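Local coordinates for Serine/threonine protein kinase (Mycobacterium tuberculosis, PDB 4ESQ) that probably phosphorylates proteins on serine and threonine as a membrane receptor kinase, of which this chain is the extracellular sensor domain, at residues A150-A158 with V169-A180. Numbering follows the deposited sequence.
Sequences AEGWECQRA and VNACGYQITNQA
Residues 154-158 and 169-173, parts of strands 154-162 and 165-173, pair antiparallel in a beta hairpin, with backbone hydrogen bonds at Glu-154/Gly-173, Gln-156/Ala-171 and Ala-158/Val-169. The hairpin lies inside the antiparallel sheet of the PknH sensor domain, between strands 141-147 and 84-92. A disulfide crosses the non-hydrogen-bonded pair Cys-155/Cys-172, whose CA atoms are 4.0 Å apart. Cys-155, Cys-172, Asn-170 and Arg-157 share one face, and the Trp-153 ring comes in against Cys-172 CB. The Trp-153 indole lies over Gly-173, and Gly-173 CA makes a CH-pi contact 3.9 Å from the centroid of its six-membered ring. Its CE3 edge meets the face of Tyr-174 in a T-shaped stack, planes at 80°. The Tyr-174 ring edge in turn lies against Glu-151 O.

On the other face, Gln-156 joins the sheet to the start of helix 179-192. CG is anti to the backbone N (chi1 -173°) and the chain runs out extended, which carries the amide to the helix end. Gln-156 NE2 donates to OD1 of the N-cap residue Asn-178 at 2.9 Å, on a lone pair in the carbonyl plane. Gln-156 OE1 accepts a hydrogen bond from Gly-181 N and a weak one from Ala-180 N. Ile-176 CG2 packs on Gln-156 CB at 3.7 Å. One water links Glu-154 OE1, Gly-173 O and Ile-176 N, while Glu-154 OE2 is hydrogen-bonded to Thr-146 OG1.

Arg-157 bends at chi2 and chi3, which brings its guanidinium back to Val-169 O. Its NH2 reaches Asp-168 in a salt bridge and also Gly-52 O. Arg-157 NH1 bonds to Val-169 O at 2.9 Å from above the carbonyl plane, while Ala-158 N holds the same oxygen at 2.8 Å.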
loop_
_atom_site.group_PDB
_atom_site.type_symbol
_atom_site.label_atom_id
_atom_site.label_comp_id
_atom_site.label_asym_id
_atom_site.label_seq_id
_atom_site.Cartn_x
_atom_site.Cartn_y
_atom_site.Cartn_z
ATOM N N ALA A 150 -5.561 22.746 -5.044
ATOM C CA ALA A 150 -6.673 22.600 -5.988
ATOM C C ALA A 150 -6.459 21.517 -7.046
ATOM O O ALA A 150 -7.314 21.312 -7.910
ATOM C CB ALA A 150 -7.009 23.934 -6.649
ATOM N N GLU A 151 -5.330 20.821 -6.979
ATOM C CA GLU A 151 -5.080 19.722 -7.900
ATOM C C GLU A 151 -6.148 18.646 -7.759
ATOM O O GLU A 151 -6.695 18.187 -8.753
ATOM C CB GLU A 151 -3.691 19.119 -7.672
ATOM C CG GLU A 151 -2.558 20.005 -8.162
ATOM C CD GLU A 151 -1.215 19.312 -8.109
ATOM O OE1 GLU A 151 -1.104 18.300 -7.388
ATOM O OE2 GLU A 151 -0.273 19.775 -8.788
ATOM N N GLY A 152 -6.439 18.242 -6.525
ATOM C CA GLY A 152 -7.382 17.160 -6.295
ATOM C C GLY A 152 -6.717 15.790 -6.324
ATOM O O GLY A 152 -7.404 14.761 -6.390
ATOM N N TRP A 153 -5.385 15.778 -6.300
ATOM C CA TRP A 153 -4.600 14.537 -6.228
ATOM C C TRP A 153 -4.927 13.796 -4.942
ATOM O O TRP A 153 -4.949 14.394 -3.864
ATOM C CB TRP A 153 -3.096 14.852 -6.285
ATOM C CG TRP A 153 -2.192 13.643 -6.377
ATOM C CD1 TRP A 153 -1.466 13.083 -5.366
ATOM C CD2 TRP A 153 -1.934 12.844 -7.542
ATOM N NE1 TRP A 153 -0.761 11.997 -5.829
ATOM C CE2 TRP A 153 -1.039 11.824 -7.160
ATOM C CE3 TRP A 153 -2.376 12.893 -8.870
ATOM C CZ2 TRP A 153 -0.570 10.865 -8.061
ATOM C CZ3 TRP A 153 -1.906 11.945 -9.762
ATOM C CH2 TRP A 153 -1.017 10.942 -9.353
ATOM N N GLU A 154 -5.174 12.491 -5.049
ATOM C CA GLU A 154 -5.527 11.690 -3.881
ATOM C C GLU A 154 -4.882 10.325 -3.959
ATOM O O GLU A 154 -4.437 9.918 -5.021
ATOM C CB GLU A 154 -7.046 11.516 -3.790
ATOM C CG GLU A 154 -7.805 12.796 -3.510
ATOM C CD GLU A 154 -9.298 12.561 -3.382
ATOM O OE1 GLU A 154 -9.920 12.140 -4.384
ATOM O OE2 GLU A 154 -9.847 12.797 -2.283
ATOM N N CYS A 155 -4.818 9.629 -2.828
ATOM C CA CYS A 155 -4.343 8.245 -2.816
ATOM C C CYS A 155 -5.310 7.404 -2.017
ATOM O O CYS A 155 -5.857 7.864 -1.020
ATOM C CB CYS A 155 -2.958 8.137 -2.184
ATOM S SG CYS A 155 -1.639 8.971 -3.074
ATOM N N GLN A 156 -5.537 6.171 -2.453
ATOM C CA GLN A 156 -6.196 5.211 -1.579
ATOM C C GLN A 156 -5.184 4.188 -1.100
ATOM O O GLN A 156 -4.439 3.606 -1.902
ATOM C CB GLN A 156 -7.357 4.493 -2.265
ATOM C CG GLN A 156 -8.144 3.604 -1.288
ATOM C CD GLN A 156 -9.118 2.668 -1.977
ATOM O OE1 GLN A 156 -8.811 2.107 -3.025
ATOM N NE2 GLN A 156 -10.301 2.488 -1.381
ATOM N N ARG A 157 -5.138 4.000 0.216
ATOM C CA ARG A 157 -4.343 2.935 0.815
ATOM C C ARG A 157 -5.241 1.716 0.997
ATOM O O ARG A 157 -6.408 1.844 1.378
ATOM C CB ARG A 157 -3.786 3.374 2.176
ATOM C CG ARG A 157 -2.667 4.416 2.104
ATOM C CD ARG A 157 -1.335 3.792 1.721
ATOM N NE ARG A 157 -0.692 3.065 2.817
ATOM C CZ ARG A 157 -0.565 1.743 2.875
ATOM N NH1 ARG A 157 -1.066 0.977 1.901
ATOM N NH2 ARG A 157 0.057 1.179 3.906
ATOM N N ALA A 158 -4.710 0.531 0.718
ATOM C CA ALA A 158 -5.441 -0.692 1.031
ATOM C C ALA A 158 -4.475 -1.705 1.605
ATOM O O ALA A 158 -3.353 -1.853 1.118
ATOM C CB ALA A 158 -6.115 -1.256 -0.206
ATOM N N VAL A 169 -0.981 -1.760 -0.444
ATOM C CA VAL A 169 -1.144 -1.036 -1.712
ATOM C C VAL A 169 -1.457 0.454 -1.553
ATOM O O VAL A 169 -2.278 0.849 -0.721
ATOM C CB VAL A 169 -2.274 -1.676 -2.537
ATOM C CG1 VAL A 169 -2.487 -0.920 -3.850
ATOM C CG2 VAL A 169 -1.979 -3.162 -2.799
ATOM N N ASN A 170 -0.811 1.280 -2.374
ATOM C CA ASN A 170 -1.116 2.704 -2.441
ATOM C C ASN A 170 -1.400 3.029 -3.889
ATOM O O ASN A 170 -0.566 2.752 -4.764
ATOM C CB ASN A 170 0.073 3.527 -1.930
ATOM C CG ASN A 170 -0.315 4.949 -1.536
ATOM O OD1 ASN A 170 -1.494 5.269 -1.382
ATOM N ND2 ASN A 170 0.683 5.798 -1.349
ATOM N N ALA A 171 -2.591 3.551 -4.168
ATOM C CA ALA A 171 -2.969 3.867 -5.541
ATOM C C ALA A 171 -3.413 5.322 -5.607
ATOM O O ALA A 171 -4.316 5.731 -4.873
ATOM C CB ALA A 171 -4.087 2.941 -6.025
ATOM N N CYS A 172 -2.783 6.094 -6.492
ATOM C CA CYS A 172 -2.964 7.546 -6.515
ATOM C C CYS A 172 -3.360 8.073 -7.885
ATOM O O CYS A 172 -2.958 7.533 -8.912
ATOM C CB CYS A 172 -1.681 8.248 -6.064
ATOM S SG CYS A 172 -0.973 7.646 -4.488
ATOM N N GLY A 173 -4.125 9.155 -7.892
ATOM C CA GLY A 173 -4.592 9.740 -9.140
ATOM C C GLY A 173 -5.580 10.852 -8.869
ATOM O O GLY A 173 -5.759 11.260 -7.721
ATOM N N TYR A 174 -6.225 11.351 -9.920
ATOM C CA TYR A 174 -7.203 12.424 -9.758
ATOM C C TYR A 174 -8.634 11.906 -9.604
ATOM O O TYR A 174 -9.531 12.664 -9.220
ATOM C CB TYR A 174 -7.151 13.379 -10.947
ATOM C CG TYR A 174 -5.892 14.196 -11.031
ATOM C CD1 TYR A 174 -5.767 15.382 -10.317
ATOM C CD2 TYR A 174 -4.832 13.796 -11.833
ATOM C CE1 TYR A 174 -4.616 16.141 -10.390
ATOM C CE2 TYR A 174 -3.674 14.557 -11.913
ATOM C CZ TYR A 174 -3.578 15.727 -11.189
ATOM O OH TYR A 174 -2.440 16.497 -11.251
ATOM N N GLN A 175 -8.846 10.630 -9.910
ATOM C CA GLN A 175 -10.179 10.030 -9.894
ATOM C C GLN A 175 -10.215 8.775 -9.049
ATOM O O GLN A 175 -10.685 7.730 -9.504
ATOM C CB GLN A 175 -10.622 9.655 -11.312
ATOM C CG GLN A 175 -11.080 10.811 -12.159
ATOM C CD GLN A 175 -11.565 10.366 -13.528
ATOM O OE1 GLN A 175 -10.962 9.506 -14.163
ATOM N NE2 GLN A 175 -12.660 10.951 -13.987
ATOM N N ILE A 176 -9.714 8.873 -7.825
ATOM C CA ILE A 176 -9.641 7.718 -6.947
ATOM C C ILE A 176 -10.979 7.434 -6.275
ATOM O O ILE A 176 -11.610 8.338 -5.724
ATOM C CB ILE A 176 -8.558 7.922 -5.864
ATOM C CG1 ILE A 176 -7.160 7.982 -6.495
ATOM C CG2 ILE A 176 -8.637 6.828 -4.808
ATOM C CD1 ILE A 176 -6.749 6.726 -7.246
ATOM N N THR A 177 -11.411 6.176 -6.336
ATOM C CA THR A 177 -12.542 5.720 -5.541
ATOM C C THR A 177 -12.185 4.457 -4.780
ATOM O O THR A 177 -12.156 4.467 -3.560
ATOM C CB THR A 177 -13.811 5.483 -6.377
ATOM O OG1 THR A 177 -13.499 4.672 -7.512
ATOM C CG2 THR A 177 -14.399 6.819 -6.843
ATOM N N ASN A 178 -11.898 3.376 -5.496
ATOM C CA ASN A 178 -11.522 2.131 -4.826
ATOM C C ASN A 178 -10.446 1.331 -5.572
ATOM O O ASN A 178 -10.407 0.105 -5.481
ATOM C CB ASN A 178 -12.765 1.258 -4.577
ATOM C CG ASN A 178 -12.506 0.125 -3.594
ATOM O OD1 ASN A 178 -11.869 0.317 -2.556
ATOM N ND2 ASN A 178 -13.009 -1.069 -3.916
ATOM N N GLN A 179 -9.562 2.016 -6.292
ATOM C CA GLN A 179 -8.536 1.316 -7.069
ATOM C C GLN A 179 -7.589 0.459 -6.211
ATOM O O GLN A 179 -7.190 -0.638 -6.611
ATOM C CB GLN A 179 -7.727 2.299 -7.921
ATOM C CG GLN A 179 -8.496 2.904 -9.104
ATOM C CD GLN A 179 -9.255 4.167 -8.729
ATOM O OE1 GLN A 179 -9.579 4.390 -7.561
ATOM N NE2 GLN A 179 -9.542 5.001 -9.724
ATOM N N ALA A 180 -7.227 0.953 -5.035
ATOM C CA ALA A 180 -6.327 0.195 -4.176
ATOM C C ALA A 180 -7.058 -1.025 -3.600
ATOM O O ALA A 180 -6.475 -2.103 -3.454
ATOM C CB ALA A 180 -5.760 1.072 -3.079
HETATM O O HOH W 1 -8.815 11.319 -6.571
#